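Local coordinates for DNA repair protein rad60 (Schizosaccharomyces pombe, PDB 3GOE) that helps repair DNA double-strand breaks by recombination between sister chromatids, the piece here being its SUMO-like domain, at residues Lys8-Leu12 / Arg23-Val28; Val32-Ile36 / Arg50-Glu54. All coordinates share one frame; numbering follows the deposited sequence.

Interaction 1 zips together the first beta hairpin of this SUMO-like domain, and interaction 2 lays the start of helix 32-43 against strand 52-55, which lies beyond the central strand 76-80 in the same mixed sheet. They follow each other along the chain, and their centres lie about 14 Å apart, on opposite sides of the chain's centre. L35 joins them: its CD1 lies 3.6 Å from CD1 of I26, and its CD2 lies 3.8 Å from CD1 of L12. The calcium ion, bound by S16, S19 and D21, is remote from both, about 12 Å from the side chain of R23 and equally about 12 Å from that of L53.

Interaction 1. Residues Lys8-Leu12 / Arg23-Val28; sequences KLITL and RLSIPV
L9-L12 and R23-P27 pair as antiparallel strands of the first hairpin of the ubiquitin-like fold, at one edge of the sheet, with K8 and V28 just beyond their ends. Five backbone hydrogen bonds join the two segments. I10 and I26 form one hydrogen-bonded pair and L12 and L24 the next; the fifth bond, from N of V28 to O of K8 (2.9 Å), holds the open end. The last runs nearly along the C=O axis, whereas N of I10 approaches O of I26 tilted 22° from the carbonyl plane.

Between the I10–I26 and L12–L24 pairs, T11 and S25 form a non-hydrogen-bonded pair, with CA atoms only 4.2 Å apart. Such small residues with hydroxyls suit this outer face. With OG1 of T11 beside the backbone N (chi1 -56°), CG2 is left anti to that N and lies 4.0 Å from CG of R23, whose guanidinium makes a salt bridge with E74. CD2 of L9 rests against CG and CD of the P27 ring, 3.7 Å from CD.

I10, L12, L24 and I26 turn to the other face, where branched apolar chains suit the core; L12, L24 and I26 all touch L35 of helix 32-43. At the hairpin's end I10 crosses V28 at about a right angle, CG2 to CG1 3.7 Å.

The five bonds pair main-chain groups between the segments, while N of T11 turns outward to OD2 of D73. This lets apolar side chains gather on the face towards the helix, while T11 and S25 sit on the other.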
ATOM      1  N   LYS A   8       2.904  14.079   4.867  1.00  9.13           N
ATOM      2  CA  LYS A   8       1.976  13.004   5.128  1.00  9.94           C
ATOM      3  C   LYS A   8       2.097  11.864   4.175  1.00  9.85           C
ATOM      4  O   LYS A   8       1.660  10.756   4.590  1.00 13.51           O
ATOM      5  CB  LYS A   8       0.497  13.543   5.093  1.00 12.14           C
ATOM      6  CG  LYS A   8       0.204  14.702   6.043  1.00 13.90           C
ATOM      7  CD  LYS A   8       0.549  14.411   7.482  1.00 15.25           C
ATOM      8  CE  LYS A   8      -0.071  15.453   8.441  1.00 18.00           C
ATOM      9  NZ  LYS A   8       0.642  16.801   8.312  1.00 14.42           N
ATOM     10  N   LEU A   9       2.523  12.079   2.950  1.00  9.67           N
ATOM     11  CA  LEU A   9       2.382  11.102   1.859  1.00 10.33           C
ATOM     12  C   LEU A   9       3.694  10.443   1.503  1.00 11.40           C
ATOM     13  O   LEU A   9       4.762  11.074   1.509  1.00 14.23           O
ATOM     14  CB  LEU A   9       1.838  11.755   0.564  1.00 10.58           C
ATOM     15  CG  LEU A   9       0.477  12.389   0.648  1.00 10.58           C
ATOM     16  CD1 LEU A   9       0.075  12.848  -0.735  1.00 11.36           C
ATOM     17  CD2 LEU A   9      -0.585  11.499   1.218  1.00 12.26           C
ATOM     18  N   ILE A  10       3.593   9.176   1.108  1.00 10.99           N
ATOM     19  CA  ILE A  10       4.654   8.531   0.316  1.00 11.81           C
ATOM     20  C   ILE A  10       4.007   8.002  -0.975  1.00 11.54           C
ATOM     21  O   ILE A  10       2.827   7.656  -1.017  1.00 13.24           O
ATOM     22  CB  ILE A  10       5.390   7.416   1.072  1.00 12.47           C
ATOM     23  CG1 ILE A  10       4.506   6.239   1.479  1.00 12.99           C
ATOM     24  CG2 ILE A  10       6.177   8.027   2.281  1.00 13.50           C
ATOM     25  CD1 ILE A  10       5.279   5.104   2.114  1.00 15.16           C
ATOM     26  N   THR A  11       4.822   7.931  -2.025  1.00 11.57           N
ATOM     27  CA  THR A  11       4.405   7.333  -3.280  1.00 11.65           C
ATOM     28  C   THR A  11       4.819   5.858  -3.281  1.00 10.78           C
ATOM     29  O   THR A  11       5.983   5.575  -2.987  1.00 12.40           O
ATOM     30  CB  THR A  11       4.972   8.095  -4.485  1.00 13.47           C
ATOM     31  OG1 THR A  11       4.582   9.452  -4.388  1.00 17.42           O
ATOM     32  CG2 THR A  11       4.450   7.520  -5.806  1.00 15.78           C
ATOM     33  N   LEU A  12       3.923   4.974  -3.651  1.00 11.09           N
ATOM     34  CA  LEU A  12       4.177   3.543  -3.754  1.00 10.65           C
ATOM     35  C   LEU A  12       3.722   3.047  -5.102  1.00 10.65           C
ATOM     36  O   LEU A  12       2.675   3.447  -5.603  1.00 12.51           O
ATOM     37  CB  LEU A  12       3.460   2.761  -2.648  1.00 11.44           C
ATOM     38  CG  LEU A  12       3.904   3.030  -1.239  1.00 11.83           C
ATOM     39  CD1 LEU A  12       2.919   2.355  -0.242  1.00 14.83           C
ATOM     40  CD2 LEU A  12       5.350   2.625  -0.940  1.00 13.24           C
ATOM     41  N   ARG A  23       0.356   3.396  -9.338  1.00 13.69           N
ATOM     42  CA  ARG A  23       1.200   4.214  -8.532  1.00 15.36           C
ATOM     43  C   ARG A  23       0.264   5.142  -7.638  1.00 14.93           C
ATOM     44  O   ARG A  23      -0.576   5.819  -8.185  1.00 18.92           O
ATOM     45  CB  ARG A  23       2.150   4.826  -9.539  1.00 25.04           C
ATOM     46  CG  ARG A  23       3.467   5.194  -8.965  1.00 31.08           C
ATOM     47  CD  ARG A  23       4.121   6.046 -10.113  1.00 28.47           C
ATOM     48  NE  ARG A  23       4.956   5.093 -10.764  1.00 26.28           N
ATOM     49  CZ  ARG A  23       6.061   4.744 -10.102  1.00 26.05           C
ATOM     50  NH1 ARG A  23       6.392   5.285  -8.936  1.00 25.24           N
ATOM     51  NH2 ARG A  23       6.809   3.866 -10.655  1.00 30.87           N
ATOM     52  N   LEU A  24       0.356   5.101  -6.330  1.00 14.64           N
ATOM     53  CA  LEU A  24      -0.506   5.810  -5.361  1.00 16.83           C
ATOM     54  C   LEU A  24       0.317   6.675  -4.457  1.00 13.90           C
ATOM     55  O   LEU A  24       1.430   6.300  -4.155  1.00 16.92           O
ATOM     56  CB  LEU A  24      -1.392   4.881  -4.415  1.00 20.78           C
ATOM     57  CG  LEU A  24      -2.183   3.852  -5.018  1.00 17.52           C
ATOM     58  CD1 LEU A  24      -1.294   2.678  -5.430  1.00 29.21           C
ATOM     59  CD2 LEU A  24      -3.136   3.402  -3.942  1.00 22.61           C
ATOM     60  N   SER A  25      -0.228   7.785  -4.013  1.00 10.83           N
ATOM     61  CA  SER A  25       0.427   8.621  -3.013  1.00 10.81           C
ATOM     62  C   SER A  25      -0.515   8.555  -1.818  1.00 11.82           C
ATOM     63  O   SER A  25      -1.636   9.044  -1.811  1.00 18.42           O
ATOM     64  CB  SER A  25       0.614  10.005  -3.519  1.00 10.05           C
ATOM     65  OG  SER A  25      -0.543  10.552  -4.120  1.00 11.57           O
ATOM     66  N   ILE A  26      -0.064   7.857  -0.790  1.00 10.40           N
ATOM     67  CA  ILE A  26      -0.982   7.638   0.302  0.50 11.65           C
ATOM     68  C   ILE A  26      -0.378   8.088   1.650  1.00  9.65           C
ATOM     69  O   ILE A  26       0.827   8.177   1.846  1.00  9.88           O
ATOM     70  CB  ILE A  26      -1.572   6.248   0.581  0.50 12.15           C
ATOM     71  CG1 ILE A  26      -0.464   5.293   1.008  0.50 16.46           C
ATOM     72  CG2 ILE A  26      -2.450   5.809  -0.577  0.50 14.40           C
ATOM     73  CD1 ILE A  26      -1.064   4.211   1.901  0.50 25.27           C
ATOM     74  N   PRO A  27      -1.258   8.470   2.552  1.00  9.21           N
ATOM     75  CA  PRO A  27      -0.797   8.890   3.891  1.00  9.34           C
ATOM     76  C   PRO A  27      -0.165   7.760   4.660  1.00  8.76           C
ATOM     77  O   PRO A  27      -0.676   6.653   4.702  1.00 10.07           O
ATOM     78  CB  PRO A  27      -2.097   9.361   4.562  1.00 11.39           C
ATOM     79  CG  PRO A  27      -3.002   9.723   3.428  1.00 12.63           C
ATOM     80  CD  PRO A  27      -2.707   8.731   2.391  1.00 11.14           C
ATOM     81  N   VAL A  28       0.940   8.072   5.325  1.00  9.30           N
ATOM     82  CA  VAL A  28       1.631   7.039   6.092  1.00  9.91           C
ATOM     83  C   VAL A  28       0.905   6.656   7.361  1.00  9.43           C
ATOM     84  O   VAL A  28       1.187   5.627   7.954  1.00 10.81           O
ATOM     85  CB  VAL A  28       3.080   7.485   6.405  1.00 12.15           C
ATOM     86  CG1 VAL A  28       3.873   7.654   5.116  1.00 14.74           C
ATOM     87  CG2 VAL A  28       3.118   8.724   7.283  1.00 14.31           C
TER

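Interaction 2. Residues Val32-Ile36 / Arg50-Glu54; sequences VKDLI and RIRLE
V32, L35 and I36, on the first turn of helix 32-43, pack on I51 and L53 where the chain enters strand 52-55. This is the helix-on-sheet packing of the beta-grasp, or ubiquitin-like, fold, in which a single long helix lies across a mixed sheet. The short segments run at 106° to each other, their axes 9.2 Å apart, a gap filled by side chains.

The contact is apolar, with no hydrogen bond crossing it, and I36 and L53 carry most of it. The CB of L53 points at the helix, and its isobutyl end meets three helix residues. CD1 of L53 lies 3.5 Å from CD2 of L35, the two chains meeting obliquely, and 4.1 Å from CG1 of V32. L35 starts out along the strand's flank, but with CG anti to the backbone N (chi1 173°) its CD2 swings in to L53. I36 and L53 pass alongside each other in opposite directions, with CG1 of I36 3.7 Å from CG of L53. The beta-branch of I36 suits its place, since CG2 can meet I51 while CG1 and CD1 meet L53; leucine suits position 53 because its forked end touches several helix residues at once.

Polar side chains are turned from the interface. N of I36 bonds O of V32, while V32 and K33 make backbone bonds with D64 and P62, and D34 turns its OD2 to N of T31. R52, alternating with I51 and L53, points away and makes a cation-pi contact with W59. Beside them in the sheet, V79 of strand 76-80 touches I51 and L53, tying the contact to the sheet's central strand.

I51 extends the apolar contact: its CG2 meets CG2 of I36 methyl to methyl at 3.7 Å.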
ATOM      1  N   VAL A  32      -2.168  -0.674   6.165  1.00  7.39           N
ATOM      2  CA  VAL A  32      -2.012  -1.498   4.985  1.00  7.32           C
ATOM      3  C   VAL A  32      -3.379  -1.872   4.421  1.00  7.10           C
ATOM      4  O   VAL A  32      -3.576  -1.833   3.207  1.00  7.57           O
ATOM      5  CB  VAL A  32      -1.136  -2.729   5.335  1.00  8.26           C
ATOM      6  CG1 VAL A  32      -1.206  -3.786   4.271  1.00  9.03           C
ATOM      7  CG2 VAL A  32       0.281  -2.231   5.621  1.00  9.90           C
ATOM      8  N   LYS A  33      -4.345  -2.193   5.284  1.00  7.36           N
ATOM      9  CA  LYS A  33      -5.695  -2.482   4.792  1.00  7.36           C
ATOM     10  C   LYS A  33      -6.276  -1.267   4.082  1.00  6.95           C
ATOM     11  O   LYS A  33      -6.908  -1.407   3.027  1.00  7.52           O
ATOM     12  CB  LYS A  33      -6.601  -2.924   5.955  1.00  8.55           C
ATOM     13  CG  LYS A  33      -7.956  -3.399   5.461  1.00 11.42           C
ATOM     14  CD  LYS A  33      -8.818  -3.838   6.591  1.00 18.12           C
ATOM     15  CE  LYS A  33      -8.687  -5.239   7.045  1.00 35.31           C
ATOM     16  NZ  LYS A  33      -9.987  -5.435   7.816  1.00 47.69           N
ATOM     17  N   ASP A  34      -6.101  -0.077   4.613  1.00  7.20           N
ATOM     18  CA  ASP A  34      -6.558   1.146   3.997  1.00  7.17           C
ATOM     19  C   ASP A  34      -5.930   1.278   2.598  1.00  6.93           C
ATOM     20  O   ASP A  34      -6.588   1.665   1.631  1.00  7.45           O
ATOM     21  CB  ASP A  34      -6.188   2.357   4.824  1.00  7.78           C
ATOM     22  CG  ASP A  34      -6.917   2.581   6.112  1.00  9.06           C
ATOM     23  OD1 ASP A  34      -8.111   2.194   6.209  1.00 11.01           O
ATOM     24  OD2 ASP A  34      -6.327   3.217   7.009  1.00 11.11           O
ATOM     25  N   LEU A  35      -4.612   1.027   2.496  1.00  7.09           N
ATOM     26  CA  LEU A  35      -3.915   1.081   1.219  1.00  6.73           C
ATOM     27  C   LEU A  35      -4.557   0.125   0.215  1.00  6.97           C
ATOM     28  O   LEU A  35      -4.761   0.482  -0.949  1.00  7.46           O
ATOM     29  CB  LEU A  35      -2.434   0.769   1.455  1.00  7.44           C
ATOM     30  CG  LEU A  35      -1.554   0.601   0.214  1.00  8.47           C
ATOM     31  CD1 LEU A  35      -1.622   1.799  -0.732  1.00  9.70           C
ATOM     32  CD2 LEU A  35      -0.125   0.304   0.659  1.00 10.57           C
ATOM     33  N   ILE A  36      -4.878  -1.097   0.670  1.00  7.04           N
ATOM     34  CA  ILE A  36      -5.556  -2.035  -0.205  1.00  6.95           C
ATOM     35  C   ILE A  36      -6.905  -1.557  -0.631  1.00  6.91           C
ATOM     36  O   ILE A  36      -7.298  -1.637  -1.807  1.00  7.32           O
ATOM     37  CB  ILE A  36      -5.617  -3.457   0.443  1.00  7.40           C
ATOM     38  CG1 ILE A  36      -4.232  -4.003   0.720  1.00  8.01           C
ATOM     39  CG2 ILE A  36      -6.396  -4.390  -0.451  1.00  9.01           C
ATOM     40  CD1 ILE A  36      -4.237  -5.244   1.609  1.00  9.55           C
ATOM     41  N   ARG A  50      -9.010 -11.227   1.741  1.00 12.20           N
ATOM     42  CA  ARG A  50      -7.984 -12.156   1.265  1.00 12.77           C
ATOM     43  C   ARG A  50      -6.964 -11.484   0.374  1.00 12.11           C
ATOM     44  O   ARG A  50      -5.916 -12.073   0.125  1.00 15.32           O
ATOM     45  CB  ARG A  50      -8.531 -13.457   0.593  1.00 15.21           C
ATOM     46  CG  ARG A  50      -9.186 -14.414   1.564  1.00 15.96           C
ATOM     47  CD  ARG A  50      -9.581 -15.775   1.021  1.00 25.07           C
ATOM     48  NE  ARG A  50     -10.064 -16.744   2.022  1.00 28.73           N
ATOM     49  CZ  ARG A  50     -10.179 -18.043   1.832  1.00 22.68           C
ATOM     50  NH1 ARG A  50      -9.855 -18.537   0.656  1.00 36.42           N
ATOM     51  NH2 ARG A  50     -10.633 -18.777   2.855  1.00 28.88           N
ATOM     52  N   ILE A  51      -7.188 -10.266  -0.067  1.00  9.60           N
ATOM     53  CA  ILE A  51      -6.141  -9.565  -0.820  1.00  9.24           C
ATOM     54  C   ILE A  51      -5.013  -9.261   0.140  1.00  9.30           C
ATOM     55  O   ILE A  51      -5.242  -8.818   1.267  1.00 10.16           O
ATOM     56  CB  ILE A  51      -6.667  -8.260  -1.444  1.00  9.39           C
ATOM     57  CG1 ILE A  51      -7.869  -8.527  -2.378  1.00 10.65           C
ATOM     58  CG2 ILE A  51      -5.531  -7.512  -2.149  1.00  9.94           C
ATOM     59  CD1 ILE A  51      -8.560  -7.240  -2.857  1.00 11.49           C
ATOM     60  N   ARG A  52      -3.765  -9.485  -0.281  1.00  9.66           N
ATOM     61  CA  ARG A  52      -2.596  -9.227   0.503  1.00 10.71           C
ATOM     62  C   ARG A  52      -1.590  -8.392  -0.289  1.00  9.61           C
ATOM     63  O   ARG A  52      -1.568  -8.424  -1.510  1.00 11.02           O
ATOM     64  CB  ARG A  52      -1.906 -10.517   0.972  1.00 17.57           C
ATOM     65  CG  ARG A  52      -2.687 -11.417   1.877  1.00 24.62           C
ATOM     66  CD  ARG A  52      -1.933 -12.663   2.314  1.00 30.98           C
ATOM     67  NE  ARG A  52      -1.437 -13.351   1.132  1.00 46.67           N
ATOM     68  CZ  ARG A  52      -1.750 -14.552   0.685  1.00 58.42           C
ATOM     69  NH1 ARG A  52      -1.158 -14.960  -0.436  1.00 62.35           N
ATOM     70  NH2 ARG A  52      -2.605 -15.378   1.292  1.00 60.24           N
ATOM     71  N   LEU A  53      -0.757  -7.671   0.448  1.00  9.63           N
ATOM     72  CA  LEU A  53       0.399  -6.990  -0.108  1.00  9.46           C
ATOM     73  C   LEU A  53       1.681  -7.643   0.345  1.00  9.55           C
ATOM     74  O   LEU A  53       1.810  -7.947   1.516  1.00 11.50           O
ATOM     75  CB  LEU A  53       0.468  -5.521   0.273  1.00 10.31           C
ATOM     76  CG  LEU A  53      -0.687  -4.648  -0.118  1.00 11.16           C
ATOM     77  CD1 LEU A  53      -0.440  -3.201   0.278  1.00 13.46           C
ATOM     78  CD2 LEU A  53      -1.050  -4.740  -1.595  1.00 12.00           C
ATOM     79  N   GLU A  54       2.568  -7.902  -0.594  1.00 10.87           N
ATOM     80  CA  GLU A  54       3.900  -8.473  -0.317  1.00 12.03           C
ATOM     81  C   GLU A  54       4.971  -7.426  -0.583  1.00 11.68           C
ATOM     82  O   GLU A  54       4.936  -6.774  -1.626  1.00 13.84           O
ATOM     83  CB  GLU A  54       4.134  -9.726  -1.158  1.00 16.15           C
ATOM     84  CG  GLU A  54       5.443 -10.510  -1.095  1.00 32.44           C
ATOM     85  CD  GLU A  54       5.148 -11.850  -1.767  1.00 45.31           C
ATOM     86  OE1 GLU A  54       4.284 -12.631  -1.298  1.00 65.21           O
ATOM     87  OE2 GLU A  54       5.827 -12.095  -2.794  1.00 56.93           O
TER